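Local structure of peptidoglycan-N-acetylglucosamine deacetylase BC_1960 (Bacillus cereus, 4L1G) at residues 118-121 / 122-126; 179-182 / 183-187; 209-212 / 213-217. The protein removes acetyl groups from the N-acetylglucosamine residues of cell-wall peptidoglycan, acting as a zinc-dependent hydrolase of the polysaccharide deacetylase family. All blocks are in the same frame, centred on the assembly; numbering follows the deposited sequence.

Interaction 1: residues 118-121 / 122-126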
loop_
_atom_site.group_PDB
_atom_site.type_symbol
_atom_site.label_atom_id
_atom_site.label_comp_id
_atom_site.label_asym_id
_atom_site.label_seq_id
_atom_site.Cartn_x
_atom_site.Cartn_y
_atom_site.Cartn_z
ATOM N N VAL A 118 -2.785 13.500 4.926
ATOM C CA VAL A 118 -3.107 12.245 5.592
ATOM C C VAL A 118 -4.583 12.242 5.971
ATOM O O VAL A 118 -5.273 11.228 5.826
ATOM C CB VAL A 118 -2.265 12.052 6.868
ATOM C CG1 VAL A 118 -2.586 10.716 7.522
ATOM C CG2 VAL A 118 -0.781 12.150 6.547
ATOM N N LYS A 119 -5.064 13.388 6.450
ATOM C CA LYS A 119 -6.468 13.538 6.814
ATOM C C LYS A 119 -7.374 13.441 5.589
ATOM O O LYS A 119 -8.471 12.892 5.669
ATOM C CB LYS A 119 -6.706 14.866 7.544
ATOM C CG LYS A 119 -6.012 14.973 8.899
ATOM C CD LYS A 119 -6.303 16.313 9.565
ATOM C CE LYS A 119 -5.677 16.401 10.949
ATOM N NZ LYS A 119 -5.914 17.728 11.591
ATOM N N ARG A 120 -6.912 13.973 4.459
ATOM C CA ARG A 120 -7.698 13.939 3.228
ATOM C C ARG A 120 -7.889 12.511 2.721
ATOM O O ARG A 120 -8.981 12.140 2.293
ATOM C CB ARG A 120 -7.057 14.799 2.135
ATOM C CG ARG A 120 -7.901 14.871 0.872
ATOM C CD ARG A 120 -7.188 15.555 -0.286
ATOM N NE ARG A 120 -7.906 15.324 -1.538
ATOM C CZ ARG A 120 -7.468 15.680 -2.743
ATOM N NH1 ARG A 120 -6.300 16.293 -2.877
ATOM N NH2 ARG A 120 -8.202 15.416 -3.817
ATOM N N ILE A 121 -6.819 11.721 2.773
ATOM C CA ILE A 121 -6.854 10.317 2.376
ATOM C C ILE A 121 -7.926 9.555 3.149
ATOM O O ILE A 121 -8.722 8.817 2.568
ATOM C CB ILE A 121 -5.488 9.636 2.623
ATOM C CG1 ILE A 121 -4.406 10.266 1.743
ATOM C CG2 ILE A 121 -5.578 8.136 2.373
ATOM C CD1 ILE A 121 -3.006 9.760 2.038
ATOM N N ALA A 122 -7.942 9.747 4.463
ATOM C CA ALA A 122 -8.907 9.085 5.330
ATOM C C ALA A 122 -10.322 9.604 5.098
ATOM O O ALA A 122 -11.284 8.839 5.147
ATOM C CB ALA A 122 -8.514 9.261 6.788
ATOM N N ASN A 123 -10.444 10.903 4.846
ATOM C CA ASN A 123 -11.751 11.520 4.640
ATOM C C ASN A 123 -12.398 11.123 3.319
ATOM O O ASN A 123 -13.605 11.286 3.137
ATOM C CB ASN A 123 -11.659 13.044 4.739
ATOM C CG ASN A 123 -11.414 13.522 6.158
ATOM O OD1 ASN A 123 -11.806 12.865 7.123
ATOM N ND2 ASN A 123 -10.763 14.674 6.292
ATOM N N GLU A 124 -11.598 10.601 2.396
ATOM C CA GLU A 124 -12.118 10.227 1.087
ATOM C C GLU A 124 -12.306 8.718 0.925
ATOM O O GLU A 124 -12.361 8.205 -0.191
ATOM C CB GLU A 124 -11.250 10.811 -0.029
ATOM C CG GLU A 124 -11.341 12.330 -0.114
ATOM C CD GLU A 124 -10.581 12.903 -1.290
ATOM O OE1 GLU A 124 -10.100 12.115 -2.131
ATOM O OE2 GLU A 124 -10.462 14.144 -1.372
ATOM N N GLY A 125 -12.411 8.019 2.051
ATOM C CA GLY A 125 -12.789 6.617 2.054
ATOM C C GLY A 125 -11.683 5.626 1.755
ATOM O O GLY A 125 -11.941 4.434 1.588
ATOM N N HIS A 126 -10.448 6.107 1.685
ATOM C CA HIS A 126 -9.320 5.222 1.434
ATOM C C HIS A 126 -8.799 4.656 2.748
ATOM O O HIS A 126 -9.088 5.185 3.820
ATOM C CB HIS A 126 -8.206 5.962 0.695
ATOM C CG HIS A 126 -8.649 6.587 -0.591
ATOM N ND1 HIS A 126 -8.948 5.847 -1.714
ATOM C CD2 HIS A 126 -8.843 7.882 -0.931
ATOM C CE1 HIS A 126 -9.307 6.661 -2.692
ATOM N NE2 HIS A 126 -9.250 7.901 -2.242
#

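Interaction 2: residues 179-182 / 183-187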
loop_
_atom_site.group_PDB
_atom_site.type_symbol
_atom_site.label_atom_id
_atom_site.label_comp_id
_atom_site.label_asym_id
_atom_site.label_seq_id
_atom_site.Cartn_x
_atom_site.Cartn_y
_atom_site.Cartn_z
ATOM N N GLN A 179 10.271 -10.431 13.099
ATOM C CA GLN A 179 9.560 -9.177 12.914
ATOM C C GLN A 179 8.125 -9.465 12.507
ATOM O O GLN A 179 7.187 -8.837 12.997
ATOM C CB GLN A 179 10.251 -8.333 11.843
ATOM C CG GLN A 179 11.663 -7.902 12.210
ATOM C CD GLN A 179 12.386 -7.249 11.047
ATOM O OE1 GLN A 179 11.981 -7.390 9.897
ATOM N NE2 GLN A 179 13.462 -6.529 11.345
ATOM N N LEU A 180 7.964 -10.430 11.610
ATOM C CA LEU A 180 6.650 -10.837 11.139
ATOM C C LEU A 180 5.874 -11.518 12.262
ATOM O O LEU A 180 4.660 -11.350 12.383
ATOM C CB LEU A 180 6.798 -11.773 9.941
ATOM C CG LEU A 180 5.537 -12.270 9.235
ATOM C CD1 LEU A 180 4.622 -11.109 8.869
ATOM C CD2 LEU A 180 5.925 -13.059 7.995
ATOM N N LYS A 181 6.587 -12.279 13.086
ATOM C CA LYS A 181 5.983 -12.966 14.223
ATOM C C LYS A 181 5.440 -11.970 15.243
ATOM O O LYS A 181 4.327 -12.130 15.742
ATOM C CB LYS A 181 7.000 -13.903 14.878
ATOM C CG LYS A 181 6.510 -14.585 16.145
ATOM C CD LYS A 181 7.535 -15.593 16.643
ATOM C CE LYS A 181 7.183 -16.126 18.025
ATOM N NZ LYS A 181 7.281 -15.079 19.085
ATOM N N TRP A 182 6.230 -10.943 15.545
ATOM C CA TRP A 182 5.802 -9.892 16.462
ATOM C C TRP A 182 4.572 -9.154 15.935
ATOM O O TRP A 182 3.625 -8.906 16.680
ATOM C CB TRP A 182 6.940 -8.902 16.720
ATOM C CG TRP A 182 6.567 -7.779 17.645
ATOM C CD1 TRP A 182 6.541 -7.815 19.012
ATOM C CD2 TRP A 182 6.168 -6.453 17.272
ATOM N NE1 TRP A 182 6.149 -6.594 19.511
ATOM C CE2 TRP A 182 5.918 -5.741 18.463
ATOM C CE3 TRP A 182 5.999 -5.801 16.047
ATOM C CZ2 TRP A 182 5.506 -4.409 18.465
ATOM C CZ3 TRP A 182 5.591 -4.478 16.049
ATOM C CH2 TRP A 182 5.350 -3.797 17.251
ATOM N N ALA A 183 4.590 -8.814 14.650
ATOM C CA ALA A 183 3.476 -8.106 14.024
ATOM C C ALA A 183 2.179 -8.911 14.081
ATOM O O ALA A 183 1.108 -8.366 14.361
ATOM C CB ALA A 183 3.815 -7.753 12.587
ATOM N N THR A 184 2.284 -10.208 13.809
ATOM C CA THR A 184 1.137 -11.103 13.897
ATOM C C THR A 184 0.579 -11.131 15.320
ATOM O O THR A 184 -0.634 -11.052 15.523
ATOM C CB THR A 184 1.510 -12.535 13.471
ATOM O OG1 THR A 184 2.077 -12.511 12.157
ATOM C CG2 THR A 184 0.279 -13.437 13.469
ATOM N N GLU A 185 1.472 -11.234 16.301
ATOM C CA GLU A 185 1.072 -11.259 17.705
ATOM C C GLU A 185 0.426 -9.944 18.129
ATOM O O GLU A 185 -0.416 -9.917 19.025
ATOM C CB GLU A 185 2.271 -11.571 18.603
ATOM C CG GLU A 185 2.796 -12.991 18.457
ATOM C CD GLU A 185 4.091 -13.219 19.211
ATOM O OE1 GLU A 185 4.543 -14.383 19.270
ATOM O OE2 GLU A 185 4.659 -12.238 19.744
ATOM N N GLN A 186 0.819 -8.858 17.474
ATOM C CA GLN A 186 0.292 -7.538 17.798
ATOM C C GLN A 186 -0.939 -7.186 16.969
ATOM O O GLN A 186 -1.352 -6.029 16.925
ATOM C CB GLN A 186 1.375 -6.473 17.620
ATOM C CG GLN A 186 2.520 -6.603 18.607
ATOM C CD GLN A 186 2.065 -6.426 20.040
ATOM O OE1 GLN A 186 1.229 -5.572 20.336
ATOM N NE2 GLN A 186 2.607 -7.238 20.940
ATOM N N ASN A 187 -1.513 -8.192 16.313
ATOM C CA ASN A 187 -2.742 -8.031 15.536
ATOM C C ASN A 187 -2.581 -7.136 14.303
ATOM O O ASN A 187 -3.532 -6.484 13.869
ATOM C CB ASN A 187 -3.894 -7.541 16.426
ATOM C CG ASN A 187 -5.255 -7.913 15.877
ATOM O OD1 ASN A 187 -5.397 -8.887 15.136
ATOM N ND2 ASN A 187 -6.272 -7.136 16.242
#

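Interaction 3: residues 209-212 / 213-217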
loop_
_atom_site.group_PDB
_atom_site.type_symbol
_atom_site.label_atom_id
_atom_site.label_comp_id
_atom_site.label_asym_id
_atom_site.label_seq_id
_atom_site.Cartn_x
_atom_site.Cartn_y
_atom_site.Cartn_z
ATOM N N THR A 209 0.843 0.625 -17.829
ATOM C CA THR A 209 -0.470 0.066 -18.141
ATOM C C THR A 209 -0.367 -1.321 -18.775
ATOM O O THR A 209 -1.069 -2.248 -18.367
ATOM C CB THR A 209 -1.274 0.996 -19.072
ATOM O OG1 THR A 209 -1.492 2.253 -18.421
ATOM C CG2 THR A 209 -2.619 0.372 -19.425
ATOM N N ASN A 210 0.508 -1.457 -19.769
ATOM C CA ASN A 210 0.710 -2.742 -20.432
ATOM C C ASN A 210 1.244 -3.789 -19.463
ATOM O O ASN A 210 0.896 -4.967 -19.546
ATOM C CB ASN A 210 1.656 -2.599 -21.627
ATOM C CG ASN A 210 1.081 -1.728 -22.729
ATOM O OD1 ASN A 210 -0.125 -1.476 -22.778
ATOM N ND2 ASN A 210 1.946 -1.267 -23.626
ATOM N N ASN A 211 2.092 -3.343 -18.544
ATOM C CA ASN A 211 2.628 -4.202 -17.501
ATOM C C ASN A 211 1.521 -4.701 -16.578
ATOM O O ASN A 211 1.367 -5.906 -16.379
ATOM C CB ASN A 211 3.697 -3.445 -16.708
ATOM C CG ASN A 211 4.232 -4.238 -15.529
ATOM O OD1 ASN A 211 4.150 -5.467 -15.494
ATOM N ND2 ASN A 211 4.794 -3.531 -14.555
ATOM N N VAL A 212 0.752 -3.767 -16.023
ATOM C CA VAL A 212 -0.326 -4.102 -15.094
ATOM C C VAL A 212 -1.382 -5.009 -15.721
ATOM O O VAL A 212 -1.768 -6.015 -15.131
ATOM C CB VAL A 212 -1.008 -2.832 -14.529
ATOM C CG1 VAL A 212 -2.262 -3.195 -13.749
ATOM C CG2 VAL A 212 -0.043 -2.056 -13.651
ATOM N N LEU A 213 -1.840 -4.656 -16.919
ATOM C CA LEU A 213 -2.880 -5.428 -17.597
ATOM C C LEU A 213 -2.401 -6.816 -18.008
ATOM O O LEU A 213 -3.199 -7.747 -18.131
ATOM C CB LEU A 213 -3.407 -4.675 -18.822
ATOM C CG LEU A 213 -4.696 -3.876 -18.623
ATOM C CD1 LEU A 213 -5.849 -4.808 -18.272
ATOM C CD2 LEU A 213 -4.519 -2.816 -17.549
ATOM N N GLY A 214 -1.097 -6.949 -18.224
ATOM C CA GLY A 214 -0.529 -8.217 -18.633
ATOM C C GLY A 214 -0.289 -9.162 -17.473
ATOM O O GLY A 214 -0.153 -10.369 -17.673
ATOM N N ASN A 215 -0.242 -8.622 -16.256
ATOM C CA ASN A 215 0.110 -9.426 -15.086
ATOM C C ASN A 215 -0.921 -9.415 -13.958
ATOM O O ASN A 215 -0.662 -9.945 -12.877
ATOM C CB ASN A 215 1.478 -9.006 -14.540
ATOM C CG ASN A 215 2.595 -9.207 -15.548
ATOM O OD1 ASN A 215 3.108 -10.316 -15.711
ATOM N ND2 ASN A 215 2.979 -8.134 -16.232
ATOM N N SER A 216 -2.084 -8.818 -14.204
ATOM C CA SER A 216 -3.119 -8.738 -13.176
ATOM C C SER A 216 -4.141 -9.866 -13.267
ATOM O O SER A 216 -4.607 -10.222 -14.351
ATOM C CB SER A 216 -3.822 -7.377 -13.196
ATOM O OG SER A 216 -2.954 -6.353 -12.732
ATOM N N PHE A 217 -4.487 -10.417 -12.108
ATOM C CA PHE A 217 -5.435 -11.516 -12.007
ATOM C C PHE A 217 -6.384 -11.216 -10.855
ATOM O O PHE A 217 -6.143 -10.286 -10.088
ATOM C CB PHE A 217 -4.682 -12.824 -11.745
ATOM C CG PHE A 217 -3.742 -13.210 -12.847
ATOM C CD1 PHE A 217 -4.171 -14.017 -13.890
ATOM C CD2 PHE A 217 -2.431 -12.761 -12.848
ATOM C CE1 PHE A 217 -3.309 -14.369 -14.908
ATOM C CE2 PHE A 217 -1.565 -13.109 -13.865
ATOM C CZ PHE A 217 -2.004 -13.912 -14.897
#

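Interaction 1: residues 118-121 / 122-126
Arg120 and Glu124 pair one turn apart at the C-terminal end of helix 115-123. Arg120 NE donates to Glu124 OE2 at 2.8 Å, almost straight at 176°, in a salt bridge. The oxygen lies at the edge of the guanidinium and in its plane. NE, however, meets OE2 from above the carboxylate plane, and the two planes are 68° apart. Arg120 reaches this place with CG anti to the backbone N (chi1 -176°) and an extended chain to NE. Its CG also lies against the carboxylate, 3.5 Å from Glu124 OE2. NH2 forms a second salt bridge, to Asp93. The guanidinium is thus gripped by two acids and ties the helix to helix 89-97.

The tight side is formed by Ile121 and His126, both buried. Ile121 CG2 touches His126 CB at 3.8 Å, the two side chains crossing at about a right angle. Ile121 also packs on Phe104 and Leu106 of strand 103-106 and on Ile128 of strand 127-130. The His126 ring stands edge-to-face with Phe104, and its ND1 is hydrogen-bonded to Ala102 N. Glu124 O lies above one face of the ring, toward its rim.

The solvent side is looser. Lys119 extends outward, and Asn123 lies beside the Lys119 carbonyl. Asn123 N donates to Lys119 O at 2.9 Å; the neighbouring backbone bonds, including that of Ala122 N to Val118 O, are weak.

A turn closes the helix end. In it Ile121 O takes weak bonds from Glu124 N at 3.4 Å and from His126 N at 3.3 Å. Gly125, with positive phi, turns the chain. The chain then enters strand 127-130, giving the helix-to-strand turn of an alpha/beta barrel built from parallel strands.

Interaction 2: residues 179-182 / 183-187
Trp182 and Gln186 meet where helix 177-185 ends in a Schellman motif. Asn187, with positive phi, is its C-prime residue. Phe188 N bonds Ala183 O, and Asn187 N bonds Thr184 O at 3.1 Å. The preceding carbonyls are satisfied in the usual helical way. Gln179 O accepts from Ala183 N, Lys181 O from Glu185 N, and Trp182 O from Gln186 N at 2.9 Å.

Leu180 O carries two donors. Thr184 N comes at 3.0 Å from one face of its carbonyl plane, and Thr184 OG1 at 2.8 Å from the other. OG1 stands beside the backbone N (chi1 -55°), which turns it back onto this carbonyl. The same hydroxyl is also hydrogen-bonded to Ala63 N.

On the surface Lys181 NZ forms a salt bridge with Glu185 OE1 at 2.8 Å. NZ arrives on the syn side of the carboxylate, 31° out of its plane. A bend at the last torsion of Lys181 turns NZ toward the acid. The amide of Gln179 is held by Leu138 O and Leu176 N, both outside the helix. Gln186 O is bonded by Arg266.

Trp182 packs against helix 143-161, where Arg147 makes a cation-pi contact with it. Over one face of its indole, Gln186 CG makes a CH-pi contact, 3.8 Å from the centroid of the five-membered ring.

Interaction 3: residues 209-212 / 213-217
Asn215 reaches back to the backbone of Asn211 near the end of helix 205-215. CB and CG of Asn215 both lie 3.6 Å from Asn211 O. At the tip, ND2 donates to Asn211 O at 2.8 Å, with an N-H...O angle of 156°. ND2 also comes within 3.0 Å of Asn211 OD1. CG of Asn215 sits beside its own backbone N (chi1 -61°), and this turns the amide toward the preceding turn. The two asparagine amides are steeply inclined, 75° between their planes. Asn211 ND2 is held by Asp196 O, so this side chain links the helix to strand 195-196.

The backbone donors to Asn211 O, Gly214 N and Asn215 N, are weak, and the Asn215 side chain adds a stronger one. The neighbouring carbonyl, Val212 O, also gains a side-chain donor. Ser216 OG donates to it at 2.7 Å and Asn215 N at 3.2 Å, from opposite faces of the carbonyl plane. Ser216 is buried, and Val212 CG1 lies against its OG at 3.4 Å.

Two residues earlier Leu213 N makes a regular helical bond to Thr209 O at 2.9 Å. The Thr209 and Leu213 side chains run alongside each other, and the methyls Thr209 CG2 and Leu213 CD2 approach to 4.2 Å. Both residues pack on helix 233-248, at Gln245. The Val212 side chain touches Ile242 of that helix and Ile222 of strand 221-225. Helix 205-215 is the connecting helix between strands 195-196 and 221-225, a beta-alpha-beta unit of the deacetylase barrel.

In the fold
All three interactions are helix ends within the NodB homology region, and they follow one another along the chain. None touches another. The centre of interaction 1 is 26 Å from that of interaction 2 and 27 Å from that of interaction 3. Interactions 2 and 3 lie on opposite sides of the chain's centre, 32 Å apart between centres. Interaction 1 leads into strand 127-130, which is followed by the zinc ligands His131 and His135. The side chain of Ile121 is about 11 Å from those of Asp81 and His131. In interaction 3, Asn211 is about 11 Å, between side chains, from His225, the predicted proton donor. Interaction 2 is remote from the zinc and catalytic residues.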